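Local coordinates for beta-lactamase Rm3 (Uncultured bacterium, PDB 5IQK), which probably hydrolyses the beta-lactam ring of antibiotics as a zinc-dependent subclass B3 metallo-beta-lactamase, at residues 139-151 with 157-169. Numbering follows the deposited sequence.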
# COMPACT_ATOMS: atom_id res chain seq x y z
N GLN A 139 3.81 11.78 -11.53
CA GLN A 139 5.13 11.80 -10.89
C GLN A 139 5.10 12.75 -9.70
O GLN A 139 4.62 13.88 -9.81
CB GLN A 139 6.21 12.24 -11.88
CG GLN A 139 6.34 11.43 -13.17
CD GLN A 139 7.59 11.81 -13.98
OE1 GLN A 139 7.88 12.99 -14.22
NE2 GLN A 139 8.32 10.79 -14.43
N PHE A 140 5.64 12.30 -8.57
CA PHE A 140 5.72 13.12 -7.37
C PHE A 140 7.16 13.07 -6.88
O PHE A 140 7.85 12.08 -7.10
CB PHE A 140 4.80 12.61 -6.24
CG PHE A 140 3.34 12.70 -6.56
CD1 PHE A 140 2.56 13.72 -6.02
CD2 PHE A 140 2.74 11.79 -7.41
CE1 PHE A 140 1.21 13.81 -6.32
CE2 PHE A 140 1.39 11.87 -7.71
CZ PHE A 140 0.62 12.88 -7.16
N ASN A 141 7.59 14.12 -6.20
CA ASN A 141 8.93 14.11 -5.64
C ASN A 141 9.06 14.88 -4.34
O ASN A 141 8.27 15.78 -4.04
CB ASN A 141 9.94 14.67 -6.66
CG ASN A 141 9.97 16.19 -6.69
OD1 ASN A 141 9.05 16.83 -7.20
ND2 ASN A 141 11.04 16.77 -6.14
N VAL A 142 10.04 14.46 -3.55
CA VAL A 142 10.54 15.22 -2.43
C VAL A 142 12.04 15.24 -2.63
O VAL A 142 12.71 14.23 -2.45
CB VAL A 142 10.18 14.61 -1.06
CG1 VAL A 142 10.82 15.42 0.08
CG2 VAL A 142 8.67 14.51 -0.89
N GLY A 143 12.57 16.38 -3.05
CA GLY A 143 13.96 16.46 -3.42
C GLY A 143 14.31 15.48 -4.53
O GLY A 143 13.67 15.48 -5.58
N PRO A 144 15.29 14.61 -4.28
CA PRO A 144 15.81 13.69 -5.30
C PRO A 144 15.03 12.39 -5.46
O PRO A 144 15.28 11.67 -6.43
CB PRO A 144 17.21 13.38 -4.78
CG PRO A 144 17.03 13.39 -3.30
CD PRO A 144 16.08 14.54 -3.04
N VAL A 145 14.11 12.08 -4.56
CA VAL A 145 13.32 10.86 -4.71
C VAL A 145 12.07 11.14 -5.52
O VAL A 145 11.25 11.98 -5.18
CB VAL A 145 12.94 10.24 -3.35
CG1 VAL A 145 12.47 11.30 -2.39
CG2 VAL A 145 11.88 9.14 -3.52
N TYR A 146 11.98 10.44 -6.65
CA TYR A 146 10.88 10.60 -7.59
C TYR A 146 10.02 9.36 -7.66
O TYR A 146 10.51 8.26 -7.93
CB TYR A 146 11.41 10.96 -8.97
CG TYR A 146 11.97 12.36 -9.02
CD1 TYR A 146 11.22 13.40 -9.55
CD2 TYR A 146 13.23 12.65 -8.53
CE1 TYR A 146 11.71 14.70 -9.60
CE2 TYR A 146 13.74 13.94 -8.56
CZ TYR A 146 12.97 14.96 -9.10
OH TYR A 146 13.48 16.25 -9.14
N LEU A 147 8.75 9.55 -7.33
CA LEU A 147 7.80 8.46 -7.27
C LEU A 147 6.84 8.57 -8.44
O LEU A 147 6.55 9.68 -8.90
CB LEU A 147 7.05 8.48 -5.94
CG LEU A 147 8.01 8.23 -4.79
CD1 LEU A 147 7.91 9.33 -3.76
CD2 LEU A 147 7.70 6.88 -4.16
N THR A 148 6.38 7.43 -8.94
CA THR A 148 5.41 7.41 -10.03
C THR A 148 4.22 6.55 -9.61
O THR A 148 4.39 5.45 -9.08
CB THR A 148 6.02 6.87 -11.34
OG1 THR A 148 7.13 7.69 -11.72
CG2 THR A 148 5.00 6.89 -12.47
N ALA A 149 3.03 7.09 -9.82
CA ALA A 149 1.80 6.39 -9.49
C ALA A 149 1.33 5.53 -10.66
O ALA A 149 1.43 5.93 -11.82
CB ALA A 149 0.73 7.39 -9.11
N HIS A 150 0.81 4.35 -10.34
CA HIS A 150 0.25 3.47 -11.35
C HIS A 150 -1.14 3.06 -10.91
O HIS A 150 -1.29 2.44 -9.86
CB HIS A 150 1.13 2.24 -11.56
CG HIS A 150 2.55 2.57 -11.90
ND1 HIS A 150 3.00 2.69 -13.19
CD2 HIS A 150 3.61 2.82 -11.10
CE1 HIS A 150 4.28 3.00 -13.18
NE2 HIS A 150 4.68 3.09 -11.92
N ALA A 151 -2.15 3.40 -11.70
CA ALA A 151 -3.51 3.00 -11.34
C ALA A 151 -3.63 1.48 -11.32
O ALA A 151 -3.37 0.83 -12.33
CB ALA A 151 -4.52 3.61 -12.31
N PRO A 157 -12.12 0.55 -6.37
CA PRO A 157 -12.07 1.32 -7.62
C PRO A 157 -10.91 2.27 -7.66
O PRO A 157 -10.58 2.75 -8.75
CB PRO A 157 -13.39 2.09 -7.62
CG PRO A 157 -14.29 1.24 -6.80
CD PRO A 157 -13.44 0.68 -5.71
N GLY A 158 -10.32 2.56 -6.51
CA GLY A 158 -9.29 3.60 -6.44
C GLY A 158 -7.87 3.16 -6.19
O GLY A 158 -7.00 3.99 -5.91
N GLY A 159 -7.61 1.86 -6.32
CA GLY A 159 -6.30 1.31 -6.01
C GLY A 159 -5.15 1.95 -6.76
O GLY A 159 -5.24 2.21 -7.98
N LEU A 160 -4.08 2.24 -6.03
CA LEU A 160 -2.86 2.81 -6.61
C LEU A 160 -1.61 2.04 -6.19
O LEU A 160 -1.44 1.74 -5.02
CB LEU A 160 -2.69 4.25 -6.17
CG LEU A 160 -3.18 5.46 -6.95
CD1 LEU A 160 -2.57 6.66 -6.27
CD2 LEU A 160 -2.76 5.37 -8.41
N SER A 161 -0.69 1.80 -7.12
CA SER A 161 0.61 1.25 -6.78
C SER A 161 1.69 2.29 -7.12
O SER A 161 1.46 3.18 -7.94
CB SER A 161 0.86 -0.06 -7.52
OG SER A 161 -0.12 -1.03 -7.18
N TRP A 162 2.86 2.18 -6.49
CA TRP A 162 3.90 3.20 -6.59
C TRP A 162 5.25 2.59 -6.94
O TRP A 162 5.61 1.54 -6.42
CB TRP A 162 4.02 3.96 -5.26
CG TRP A 162 2.80 4.77 -4.91
CD1 TRP A 162 1.72 4.37 -4.18
CD2 TRP A 162 2.55 6.13 -5.30
NE1 TRP A 162 0.81 5.40 -4.08
CE2 TRP A 162 1.30 6.49 -4.75
CE3 TRP A 162 3.26 7.07 -6.04
CZ2 TRP A 162 0.75 7.76 -4.93
CZ3 TRP A 162 2.71 8.33 -6.22
CH2 TRP A 162 1.46 8.66 -5.67
N THR A 163 6.00 3.27 -7.80
CA THR A 163 7.36 2.84 -8.12
C THR A 163 8.34 3.98 -7.95
O THR A 163 8.01 5.15 -8.12
CB THR A 163 7.50 2.32 -9.55
OG1 THR A 163 7.13 3.35 -10.48
CG2 THR A 163 6.64 1.08 -9.78
N TRP A 164 9.57 3.60 -7.63
CA TRP A 164 10.67 4.54 -7.51
C TRP A 164 11.97 3.75 -7.56
O TRP A 164 11.94 2.52 -7.52
CB TRP A 164 10.56 5.35 -6.21
CG TRP A 164 10.72 4.52 -4.97
CD1 TRP A 164 11.84 4.41 -4.19
CD2 TRP A 164 9.73 3.68 -4.35
NE1 TRP A 164 11.62 3.57 -3.13
CE2 TRP A 164 10.33 3.11 -3.21
CE3 TRP A 164 8.41 3.36 -4.65
CZ2 TRP A 164 9.65 2.23 -2.37
CZ3 TRP A 164 7.73 2.49 -3.82
CH2 TRP A 164 8.34 1.94 -2.70
N GLN A 165 13.10 4.45 -7.59
CA GLN A 165 14.39 3.79 -7.52
C GLN A 165 15.10 4.12 -6.22
O GLN A 165 14.98 5.23 -5.71
CB GLN A 165 15.30 4.21 -8.70
CG GLN A 165 14.71 3.97 -10.07
CD GLN A 165 15.77 3.93 -11.15
OE1 GLN A 165 16.87 4.46 -10.99
NE2 GLN A 165 15.44 3.28 -12.26
N SER A 166 15.82 3.15 -5.69
CA SER A 166 16.67 3.36 -4.52
C SER A 166 18.05 2.83 -4.86
O SER A 166 18.18 1.80 -5.51
CB SER A 166 16.11 2.66 -3.28
OG SER A 166 15.08 3.43 -2.70
N CYS A 167 19.07 3.57 -4.42
CA CYS A 167 20.46 3.25 -4.73
C CYS A 167 21.28 3.01 -3.47
O CYS A 167 21.06 3.66 -2.45
CB CYS A 167 21.09 4.36 -5.56
SG CYS A 167 20.26 4.70 -7.15
N ASP A 168 22.23 2.10 -3.57
CA ASP A 168 23.17 1.85 -2.48
C ASP A 168 24.52 2.11 -3.12
O ASP A 168 25.32 1.23 -3.28
CB ASP A 168 23.08 0.45 -1.89
CG ASP A 168 22.92 0.47 -0.33
OD1 ASP A 168 23.82 1.03 0.34
OD2 ASP A 168 21.90 -0.06 0.19
N GLY A 169 24.70 3.36 -3.50
CA GLY A 169 25.89 3.89 -4.14
C GLY A 169 25.74 3.84 -5.65
O GLY A 169 24.88 4.53 -6.19
O HOH W 1 12.83 7.33 -8.08
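Ser161 O accepts the backbone hydrogen bond of His150 N, the two atoms 2.7 Å apart, and the CA of Ala149 also leans on this oxygen. The bond belongs to a beta hairpin of antiparallel strands 145-151 and 160-168, part of one of the two mixed sheets of the metallo-beta-lactamase fold; His155, a zinc ligand, sits in the loop joining them. The N-H of Ser161 returns a nearly straight bond to His150 O (178° at the hydrogen), and Thr148 and Thr163 form a second hydrogen-bonded pair, N to O in both directions.

On the face that carries Thr148, His150, Ser161 and Thr163, the imidazole reaches diagonally over the ladder. Its NE2 meets Thr163 OG1 at 2.9 Å, with the hydroxyl in the ring plane at the edge. Thr163 OG1 sits between its own backbone N and carbonyl carbon (chi1 59°), which turns it to the histidine, while Thr163 CG2 lies 3.5 Å from His150 NE2. A bond in the ring plane at NE2 would restrict rotation of the imidazole about CB-CG.

The other face is largely apolar and packs against strands 42-45 and 70-74 of the second sheet. Here the Trp162 indole runs beneath strand 145-151: Ala149 CB lies over one face, 3.8 Å from the centroid of the six-membered ring, a CH-pi contact. Farther on, the indole edge points at the face of Phe140 in an offset edge-to-face pair, planes at 68°, while Trp162 NE1 is tied to Asn75 O. Leu147 lies alongside Trp164, its CD2 3.6 Å from CE3 of that indole, whose NE1 is hydrogen-bonded to Thr23 OG1. Where direct pairing stops, a water accepts the N-H of Gln165, its oxygen 2.9 Å from Gln165 N, and lies doubtfully close to Tyr146 O.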